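Local structure of tryptophanyl-tRNA synthetase (Cryptosporidium parvum Iowa II, 3HV0) at residues L110-T115 against K140-C145; E172-C177 against P242-L247; V315-L320 against E331-K336. The protein probably catalyses the ATP-dependent attachment of L-tryptophan to tRNA(Trp), releasing AMP and diphosphate, through the class I synthetase core and C-terminal helices contained in this fragment. One frame throughout, in Å; residues are numbered along the deposited sequence.

Contact 1: L110-T115 against K140-C145; sequences LVIQLT and KDIIAC. With TRP (tryptophan), chain C.
Ile112 and Leu114 of the parallel strand 110-114 meet Ile142 of helix 128-143 in a small, fully buried apolar contact between the central sheet and a helix lying against it. Only aliphatic carbons meet across the two segments. The CA atoms of Ile112 and Ile142 lie 9.2 Å apart, and the gap is bridged by the ends of branches: Ile112 CD1 comes to 3.8 Å from Ile142 CG2 as the two side chains run past each other in opposite directions. Ile142 divides its reach. With CG1 anti to its carbonyl carbon (chi1 -72°), its longer branch extends to the strand's next inward residue, where Ile142 CD1 meets Leu114 CD2 tip to tip at 4.1 Å. Phe96 of helix 93-106 and Arg81 of strand 76-81 also touch Ile142.

On the other face of the strand, Gln113 reaches the bound tryptophan. An extended chain, CG anti to the backbone N (chi1 176°), brings Gln113 OE1 to 3.4 Å from the ligand NE1. Tyr78 binds OE1, while Asn157 and Val200 hold NE2, fixing the amide's rotation. Beyond it, Thr115 CG2 lies 3.6 Å from the ligand CD1. Strand 110-114, the intervening helices and the parallel strand 152-156 form a beta-alpha-beta unit of the Rossmann-like class I synthetase fold, with the tryptophan pocket at this strand's C-terminal end.

Contact 2: E172-C177 against P242-L247; sequences EKKISC and PRLGYL
Lys174 and Arg243 bring the two backbones closest, with their CA atoms 7.8 Å apart. Around Lys174 the helical course of 157-174 gives way to an extended one, the backbone of Ile175 already being extended. Across the contact, Pro242 to Gly245 form a type I beta turn, closed by Gly245 N to Pro242 O at 2.8 Å, and Gly245 itself takes the left-handed helical region, with positive phi.

Each segment sends a long side chain to the backbone of the other. Arg243 bends at its third torsion (chi3 -84°), which carries the guanidinium back over the end of the neighbouring helix. Its NH1 gives a weak hydrogen bond to Lys174 O: 3.1 Å long, and with an N-H...O angle of 122° well short of straight. The positive guanidinium probably gains something from lying beside a carbonyl near the end of helix 157-174. One guanidinium face lies over Lys174 CB, offset toward the rim.

The turn belongs to the loop after helix 231-240; helix and loop together connect the parallel, neighbouring strands 222-227 and 250-254 in a beta-alpha-beta crossover of the Rossmann-like core. The contact thus ties this connection to the end of helix 157-174.

Lys174 bends at its second torsion (chi2 -68°), bringing Lys174 CE to 3.7 Å from Arg243 O, while Lys174 CG passes Leu244 CD2 at 3.9 Å, the two chains pointing in opposite directions. Leu244 CB also covers a face of the Tyr246 ring near its rim. The adjacent Lys173 instead serves the dimer: its NZ binds Phe120 O and Lys123 O of the second subunit.

Contact 3: V315-L320 against E331-K336; sequences VSWQYL and EEIGKK
The helical turn that Trp317 meets at Ile333 and Gly334 is closed by Lys335 N to Glu331 O, at 2.8 Å the shortest backbone bond of either segment. Lys336 N to Glu332 O repeats the pattern, so the wall facing the indole is a regular helix. In helix 315-323, Ser316 O receives Leu320 N at 3.2 Å and, more weakly, Tyr319 N. Near the start of that helix, the backbone N of Trp317 is bound by the Asp314 carboxylate.

Trp317 carries the contact. Its CG stands anti to the backbone N (chi1 167°), and the indole spans the gap with the far rim of its six-membered ring leading. Trp317 CZ3 reaches Gly334 N at 3.5 Å, in an oblique approach, and Trp317 CH2 lies 3.6 Å from Gly334 CA. With no side chain at Gly334, the ring can rest directly on the backbone, and the CA atoms of Trp317 and Gly334 stand 7.5 Å apart. Ile333 approaches differently: its CG2 comes at the ring's edge, near the ring plane, 4.0 Å from Trp317 CZ3. Ile333 is buried, whereas the indole remains partly accessible.

Leu320 points toward 331-336, and it also packs on Leu351 of helix 344-367, as do Ser316 and Tyr319. Helices 315-323 and 327-339 follow each other through a short connection and run in broadly opposing directions, a helical hairpin whose first helix also packs on helix 344-367. Such helical packing is characteristic of the C-terminal domain of tryptophanyl-tRNA synthetases, which in relatives serves anticodon recognition.

Overall arrangement
The three contacts follow one another along the chain and lie in distinct regions of the fold. Contact 1 sits beside the tryptophan pocket, to which its strand contributes Gln113 and Thr115. Between the centres of contacts 1 and 2 the distance is about 27 Å, and between the centres of contacts 1 and 3 about 30 Å; nearest atoms are about 11 Å and 15 Å apart respectively, so neither touches contact 1. Contacts 2 and 3 lie on opposite sides of the chain's centre, 46 Å between centres and about 33 Å between nearest atoms. Contact 2 borders the second subunit, whereas contacts 1 and 3 are made without it. Together they sample the sheet that carries the tryptophan pocket, the dimer side and the C-terminal helices.

Contact 1: L110-T115 against K140-C145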
loop_
_atom_site.group_PDB
_atom_site.type_symbol
_atom_site.label_atom_id
_atom_site.label_comp_id
_atom_site.label_asym_id
_atom_site.label_seq_id
_atom_site.Cartn_x
_atom_site.Cartn_y
_atom_site.Cartn_z
ATOM N N LEU A 110 -12.533 -7.009 -19.217
ATOM C CA LEU A 110 -11.804 -5.744 -19.048
ATOM C C LEU A 110 -11.779 -5.352 -17.590
ATOM O O LEU A 110 -12.716 -5.626 -16.851
ATOM C CB LEU A 110 -12.468 -4.619 -19.871
ATOM C CG LEU A 110 -12.139 -3.142 -19.573
ATOM C CD1 LEU A 110 -10.743 -2.810 -20.003
ATOM C CD2 LEU A 110 -13.156 -2.251 -20.277
ATOM N N VAL A 111 -10.711 -4.660 -17.215
ATOM C CA VAL A 111 -10.409 -4.288 -15.847
ATOM C C VAL A 111 -9.962 -2.815 -15.880
ATOM O O VAL A 111 -9.122 -2.496 -16.688
ATOM C CB VAL A 111 -9.283 -5.240 -15.337
ATOM C CG1 VAL A 111 -8.156 -4.470 -14.671
ATOM C CG2 VAL A 111 -9.871 -6.359 -14.444
ATOM N N ILE A 112 -10.560 -1.922 -15.073
ATOM C CA ILE A 112 -10.319 -0.479 -15.147
ATOM C C ILE A 112 -9.998 0.144 -13.746
ATOM O O ILE A 112 -10.807 0.060 -12.832
ATOM C CB ILE A 112 -11.529 0.254 -15.738
ATOM C CG1 ILE A 112 -11.924 -0.333 -17.114
ATOM C CG2 ILE A 112 -11.243 1.704 -15.916
ATOM C CD1 ILE A 112 -13.122 0.330 -17.784
ATOM N N GLN A 113 -8.844 0.804 -13.609
ATOM C CA GLN A 113 -8.372 1.311 -12.320
ATOM C C GLN A 113 -8.529 2.833 -12.180
ATOM O O GLN A 113 -7.968 3.608 -12.970
ATOM C CB GLN A 113 -6.893 0.946 -12.127
ATOM C CG GLN A 113 -6.266 1.511 -10.851
ATOM C CD GLN A 113 -4.763 1.214 -10.730
ATOM O OE1 GLN A 113 -3.995 1.512 -11.636
ATOM N NE2 GLN A 113 -4.353 0.625 -9.612
ATOM N N LEU A 114 -9.312 3.271 -11.208
ATOM C CA LEU A 114 -9.387 4.685 -10.942
ATOM C C LEU A 114 -8.395 5.010 -9.824
ATOM O O LEU A 114 -8.546 4.556 -8.707
ATOM C CB LEU A 114 -10.816 5.080 -10.624
ATOM C CG LEU A 114 -11.578 5.121 -11.959
ATOM C CD1 LEU A 114 -12.845 4.270 -11.961
ATOM C CD2 LEU A 114 -11.822 6.565 -12.351
ATOM N N THR A 115 -7.365 5.777 -10.148
ATOM C CA THR A 115 -6.245 5.963 -9.246
ATOM C C THR A 115 -6.440 7.124 -8.282
ATOM O O THR A 115 -5.655 8.078 -8.288
ATOM C CB THR A 115 -4.899 6.129 -10.021
ATOM O OG1 THR A 115 -4.849 7.378 -10.728
ATOM C CG2 THR A 115 -4.740 5.024 -10.996
ATOM N N LYS A 140 -18.926 7.133 -14.108
ATOM C CA LYS A 140 -20.118 7.380 -14.908
ATOM C C LYS A 140 -19.759 7.748 -16.352
ATOM O O LYS A 140 -20.371 7.247 -17.312
ATOM C CB LYS A 140 -20.978 8.498 -14.290
ATOM C CG LYS A 140 -21.547 8.184 -12.921
ATOM C CD LYS A 140 -22.230 9.396 -12.296
ATOM C CE LYS A 140 -23.189 8.954 -11.189
ATOM N NZ LYS A 140 -23.797 10.082 -10.423
ATOM N N ASP A 141 -18.789 8.640 -16.506
ATOM C CA ASP A 141 -18.300 8.985 -17.834
ATOM C C ASP A 141 -17.711 7.747 -18.496
ATOM O O ASP A 141 -17.834 7.561 -19.695
ATOM C CB ASP A 141 -17.185 10.030 -17.764
ATOM C CG ASP A 141 -17.627 11.352 -17.182
ATOM O OD1 ASP A 141 -16.747 12.073 -16.650
ATOM O OD2 ASP A 141 -18.821 11.688 -17.268
ATOM N N ILE A 142 -17.021 6.922 -17.707
ATOM C CA ILE A 142 -16.376 5.734 -18.260
ATOM C C ILE A 142 -17.440 4.743 -18.722
ATOM O O ILE A 142 -17.379 4.262 -19.857
ATOM C CB ILE A 142 -15.370 5.107 -17.286
ATOM C CG1 ILE A 142 -14.137 6.007 -17.194
ATOM C CG2 ILE A 142 -14.955 3.697 -17.746
ATOM C CD1 ILE A 142 -13.189 5.680 -16.076
ATOM N N ILE A 143 -18.435 4.489 -17.877
ATOM C CA ILE A 143 -19.531 3.561 -18.220
ATOM C C ILE A 143 -20.353 4.081 -19.405
ATOM O O ILE A 143 -20.881 3.298 -20.208
ATOM C CB ILE A 143 -20.452 3.301 -17.009
ATOM C CG1 ILE A 143 -19.690 2.543 -15.920
ATOM C CG2 ILE A 143 -21.695 2.510 -17.410
ATOM C CD1 ILE A 143 -20.276 2.706 -14.547
ATOM N N ALA A 144 -20.436 5.405 -19.522
ATOM C CA ALA A 144 -21.152 6.040 -20.638
ATOM C C ALA A 144 -20.560 5.742 -22.025
ATOM O O ALA A 144 -21.172 6.076 -23.017
ATOM C CB ALA A 144 -21.253 7.562 -20.414
ATOM N N CYS A 145 -19.377 5.134 -22.094
ATOM C CA CYS A 145 -18.787 4.711 -23.373
ATOM C C CYS A 145 -19.374 3.396 -23.912
ATOM O O CYS A 145 -19.017 2.943 -25.007
ATOM C CB CYS A 145 -17.269 4.561 -23.228
ATOM S SG CYS A 145 -16.315 6.089 -22.721
HETATM N N TRP C . -2.112 7.048 -13.821
HETATM C CA TRP C . -2.926 7.059 -15.072
HETATM C C TRP C . -3.282 8.490 -15.446
HETATM O O TRP C . -3.240 9.389 -14.587
HETATM C CB TRP C . -4.198 6.196 -14.950
HETATM C CG TRP C . -3.966 4.726 -15.210
HETATM C CD1 TRP C . -3.913 3.719 -14.277
HETATM C CD2 TRP C . -3.774 4.090 -16.484
HETATM N NE1 TRP C . -3.703 2.514 -14.891
HETATM C CE2 TRP C . -3.599 2.713 -16.242
HETATM C CE3 TRP C . -3.734 4.549 -17.797
HETATM C CZ2 TRP C . -3.388 1.794 -17.267
HETATM C CZ3 TRP C . -3.519 3.635 -18.812
HETATM C CH2 TRP C . -3.337 2.269 -18.538
HETATM O OXT TRP C . -3.602 8.745 -16.622
#

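Contact 2: E172-C177 against P242-L247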
loop_
_atom_site.group_PDB
_atom_site.type_symbol
_atom_site.label_atom_id
_atom_site.label_comp_id
_atom_site.label_asym_id
_atom_site.label_seq_id
_atom_site.Cartn_x
_atom_site.Cartn_y
_atom_site.Cartn_z
ATOM N N GLU A 172 7.347 -4.627 -5.435
ATOM C CA GLU A 172 8.182 -3.691 -4.676
ATOM C C GLU A 172 9.473 -4.317 -4.197
ATOM O O GLU A 172 10.523 -3.674 -4.218
ATOM C CB GLU A 172 7.396 -3.098 -3.511
ATOM C CG GLU A 172 6.410 -2.087 -3.999
ATOM C CD GLU A 172 5.542 -1.495 -2.927
ATOM O OE1 GLU A 172 5.572 -1.943 -1.757
ATOM O OE2 GLU A 172 4.791 -0.554 -3.295
ATOM N N LYS A 173 9.405 -5.592 -3.826
ATOM C CA LYS A 173 10.576 -6.315 -3.323
ATOM C C LYS A 173 11.630 -6.527 -4.409
ATOM O O LYS A 173 12.807 -6.709 -4.103
ATOM C CB LYS A 173 10.140 -7.670 -2.773
ATOM C CG LYS A 173 11.149 -8.344 -1.879
ATOM C CD LYS A 173 10.565 -9.646 -1.383
ATOM C CE LYS A 173 11.549 -10.452 -0.580
ATOM N NZ LYS A 173 10.823 -11.551 0.106
ATOM N N LYS A 174 11.195 -6.486 -5.665
ATOM C CA LYS A 174 12.074 -6.716 -6.806
ATOM C C LYS A 174 12.615 -5.432 -7.452
ATOM O O LYS A 174 13.470 -5.521 -8.334
ATOM C CB LYS A 174 11.347 -7.540 -7.875
ATOM C CG LYS A 174 10.997 -8.945 -7.454
ATOM C CD LYS A 174 12.236 -9.806 -7.284
ATOM C CE LYS A 174 11.900 -11.228 -6.869
ATOM N NZ LYS A 174 13.135 -12.049 -6.811
ATOM N N ILE A 175 12.134 -4.259 -7.043
ATOM C CA ILE A 175 12.640 -3.000 -7.606
ATOM C C ILE A 175 13.390 -2.144 -6.582
ATOM O O ILE A 175 12.900 -1.898 -5.497
ATOM C CB ILE A 175 11.521 -2.146 -8.222
ATOM C CG1 ILE A 175 11.027 -2.765 -9.525
ATOM C CG2 ILE A 175 12.029 -0.758 -8.562
ATOM C CD1 ILE A 175 9.821 -3.624 -9.379
ATOM N N SER A 176 14.574 -1.680 -6.961
ATOM C CA SER A 176 15.345 -0.781 -6.121
ATOM C C SER A 176 14.744 0.616 -6.166
ATOM O O SER A 176 14.106 0.995 -7.140
ATOM C CB SER A 176 16.799 -0.726 -6.577
ATOM O OG SER A 176 16.914 -0.014 -7.796
ATOM N N CYS A 177 14.955 1.373 -5.100
ATOM C CA CYS A 177 14.590 2.780 -5.074
ATOM C C CYS A 177 15.285 3.516 -6.211
ATOM O O CYS A 177 14.700 4.379 -6.842
ATOM C CB CYS A 177 14.966 3.394 -3.722
ATOM S SG CYS A 177 15.107 5.200 -3.703
ATOM N N PRO A 242 9.143 -11.795 -15.224
ATOM C CA PRO A 242 9.791 -13.103 -15.158
ATOM C C PRO A 242 10.261 -13.432 -13.747
ATOM O O PRO A 242 10.031 -14.528 -13.268
ATOM C CB PRO A 242 10.966 -12.992 -16.150
ATOM C CG PRO A 242 11.034 -11.580 -16.578
ATOM C CD PRO A 242 9.709 -10.952 -16.296
ATOM N N ARG A 243 10.859 -12.471 -13.062
ATOM C CA ARG A 243 11.327 -12.699 -11.685
ATOM C C ARG A 243 10.238 -13.064 -10.658
ATOM O O ARG A 243 10.552 -13.453 -9.536
ATOM C CB ARG A 243 12.090 -11.473 -11.200
ATOM C CG ARG A 243 13.383 -11.267 -11.975
ATOM C CD ARG A 243 14.185 -10.088 -11.470
ATOM N NE ARG A 243 13.731 -8.834 -12.066
ATOM C CZ ARG A 243 13.979 -7.620 -11.568
ATOM N NH1 ARG A 243 14.695 -7.473 -10.443
ATOM N NH2 ARG A 243 13.490 -6.536 -12.195
ATOM N N LEU A 244 8.973 -12.904 -11.029
ATOM C CA LEU A 244 7.840 -13.324 -10.209
ATOM C C LEU A 244 7.174 -14.572 -10.796
ATOM O O LEU A 244 6.199 -15.075 -10.243
ATOM C CB LEU A 244 6.817 -12.185 -10.113
ATOM C CG LEU A 244 7.344 -10.846 -9.543
ATOM C CD1 LEU A 244 6.336 -9.755 -9.678
ATOM C CD2 LEU A 244 7.760 -10.959 -8.092
ATOM N N GLY A 245 7.696 -15.060 -11.914
ATOM C CA GLY A 245 7.082 -16.177 -12.628
ATOM C C GLY A 245 5.750 -15.844 -13.246
ATOM O O GLY A 245 4.894 -16.718 -13.363
ATOM N N TYR A 246 5.593 -14.576 -13.633
ATOM C CA TYR A 246 4.356 -14.033 -14.201
ATOM C C TYR A 246 4.580 -13.703 -15.684
ATOM O O TYR A 246 5.721 -13.531 -16.118
ATOM C CB TYR A 246 3.929 -12.758 -13.468
ATOM C CG TYR A 246 3.347 -12.905 -12.056
ATOM C CD1 TYR A 246 3.058 -14.144 -11.487
ATOM C CD2 TYR A 246 3.074 -11.770 -11.297
ATOM C CE1 TYR A 246 2.519 -14.243 -10.199
ATOM C CE2 TYR A 246 2.541 -11.857 -10.033
ATOM C CZ TYR A 246 2.264 -13.091 -9.486
ATOM O OH TYR A 246 1.736 -13.121 -8.217
ATOM N N LEU A 247 3.488 -13.623 -16.453
ATOM C CA LEU A 247 3.548 -13.204 -17.848
ATOM C C LEU A 247 3.822 -11.712 -17.944
ATOM O O LEU A 247 3.346 -10.930 -17.110
ATOM C CB LEU A 247 2.237 -13.498 -18.566
ATOM C CG LEU A 247 1.857 -14.958 -18.723
ATOM C CD1 LEU A 247 0.574 -15.048 -19.532
ATOM C CD2 LEU A 247 2.978 -15.730 -19.393
#

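Contact 3: V315-L320 against E331-K336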
loop_
_atom_site.group_PDB
_atom_site.type_symbol
_atom_site.label_atom_id
_atom_site.label_comp_id
_atom_site.label_asym_id
_atom_site.label_seq_id
_atom_site.Cartn_x
_atom_site.Cartn_y
_atom_site.Cartn_z
ATOM N N VAL A 315 -4.599 22.694 -34.374
ATOM C CA VAL A 315 -5.159 21.853 -33.327
ATOM C C VAL A 315 -6.535 21.346 -33.717
ATOM O O VAL A 315 -6.922 20.240 -33.356
ATOM C CB VAL A 315 -5.261 22.615 -31.978
ATOM C CG1 VAL A 315 -5.969 21.753 -30.907
ATOM C CG2 VAL A 315 -3.862 23.061 -31.497
ATOM N N SER A 316 -7.281 22.158 -34.453
ATOM C CA SER A 316 -8.613 21.761 -34.901
ATOM C C SER A 316 -8.546 20.622 -35.927
ATOM O O SER A 316 -9.337 19.692 -35.866
ATOM C CB SER A 316 -9.392 22.963 -35.448
ATOM O OG SER A 316 -9.642 23.924 -34.425
ATOM N N TRP A 317 -7.593 20.679 -36.852
ATOM C CA TRP A 317 -7.429 19.596 -37.834
ATOM C C TRP A 317 -7.099 18.258 -37.163
ATOM O O TRP A 317 -7.704 17.222 -37.462
ATOM C CB TRP A 317 -6.348 19.952 -38.848
ATOM C CG TRP A 317 -5.902 18.787 -39.678
ATOM C CD1 TRP A 317 -4.682 18.181 -39.636
ATOM C CD2 TRP A 317 -6.675 18.066 -40.651
ATOM N NE1 TRP A 317 -4.638 17.135 -40.524
ATOM C CE2 TRP A 317 -5.849 17.040 -41.161
ATOM C CE3 TRP A 317 -7.978 18.188 -41.142
ATOM C CZ2 TRP A 317 -6.286 16.141 -42.142
ATOM C CZ3 TRP A 317 -8.409 17.293 -42.113
ATOM C CH2 TRP A 317 -7.566 16.285 -42.601
ATOM N N GLN A 318 -6.135 18.304 -36.250
ATOM C CA GLN A 318 -5.718 17.136 -35.483
ATOM C C GLN A 318 -6.848 16.553 -34.615
ATOM O O GLN A 318 -6.878 15.357 -34.384
ATOM C CB GLN A 318 -4.505 17.478 -34.607
ATOM N N TYR A 319 -7.776 17.388 -34.146
ATOM C CA TYR A 319 -8.953 16.895 -33.410
ATOM C C TYR A 319 -9.923 16.121 -34.301
ATOM O O TYR A 319 -10.441 15.082 -33.905
ATOM C CB TYR A 319 -9.725 18.045 -32.770
ATOM C CG TYR A 319 -9.381 18.307 -31.335
ATOM C CD1 TYR A 319 -8.134 18.788 -30.981
ATOM C CD2 TYR A 319 -10.309 18.086 -30.332
ATOM C CE1 TYR A 319 -7.813 19.040 -29.671
ATOM C CE2 TYR A 319 -10.005 18.339 -29.015
ATOM C CZ TYR A 319 -8.752 18.823 -28.687
ATOM O OH TYR A 319 -8.438 19.078 -27.365
ATOM N N LEU A 320 -10.185 16.654 -35.488
ATOM C CA LEU A 320 -11.057 16.006 -36.466
ATOM C C LEU A 320 -10.552 14.650 -36.940
ATOM O O LEU A 320 -11.343 13.809 -37.362
ATOM C CB LEU A 320 -11.231 16.901 -37.688
ATOM C CG LEU A 320 -12.004 18.195 -37.467
ATOM C CD1 LEU A 320 -11.878 19.040 -38.700
ATOM C CD2 LEU A 320 -13.470 17.914 -37.129
ATOM N N GLU A 331 -10.225 13.871 -45.832
ATOM C CA GLU A 331 -9.266 14.183 -46.909
ATOM C C GLU A 331 -9.589 15.520 -47.579
ATOM O O GLU A 331 -8.701 16.344 -47.813
ATOM C CB GLU A 331 -9.213 13.051 -47.956
ATOM C CG GLU A 331 -8.709 13.486 -49.346
ATOM C CD GLU A 331 -8.254 12.330 -50.236
ATOM O OE1 GLU A 331 -7.545 11.431 -49.734
ATOM O OE2 GLU A 331 -8.580 12.337 -51.450
ATOM N N GLU A 332 -10.865 15.730 -47.876
ATOM C CA GLU A 332 -11.288 16.912 -48.618
ATOM C C GLU A 332 -11.241 18.188 -47.781
ATOM O O GLU A 332 -10.866 19.242 -48.289
ATOM C CB GLU A 332 -12.668 16.687 -49.238
ATOM C CG GLU A 332 -12.608 15.765 -50.456
ATOM C CD GLU A 332 -11.593 16.230 -51.507
ATOM O OE1 GLU A 332 -11.536 17.448 -51.788
ATOM O OE2 GLU A 332 -10.849 15.378 -52.044
ATOM N N ILE A 333 -11.601 18.091 -46.505
ATOM C CA ILE A 333 -11.386 19.194 -45.560
ATOM C C ILE A 333 -9.900 19.566 -45.513
ATOM O O ILE A 333 -9.541 20.740 -45.640
ATOM C CB ILE A 333 -11.829 18.828 -44.131
ATOM C CG1 ILE A 333 -13.349 18.710 -44.054
ATOM C CG2 ILE A 333 -11.350 19.877 -43.129
ATOM C CD1 ILE A 333 -13.841 18.130 -42.744
ATOM N N GLY A 334 -9.059 18.546 -45.329
ATOM C CA GLY A 334 -7.605 18.701 -45.261
ATOM C C GLY A 334 -7.011 19.309 -46.513
ATOM O O GLY A 334 -6.106 20.135 -46.426
ATOM N N LYS A 335 -7.523 18.896 -47.675
ATOM C CA LYS A 335 -7.109 19.454 -48.962
ATOM C C LYS A 335 -7.554 20.911 -49.096
ATOM O O LYS A 335 -6.752 21.775 -49.417
ATOM C CB LYS A 335 -7.681 18.628 -50.120
ATOM N N LYS A 336 -8.831 21.176 -48.850
ATOM C CA LYS A 336 -9.380 22.527 -48.987
ATOM C C LYS A 336 -8.764 23.528 -48.000
ATOM O O LYS A 336 -8.477 24.670 -48.367
ATOM C CB LYS A 336 -10.907 22.506 -48.835
#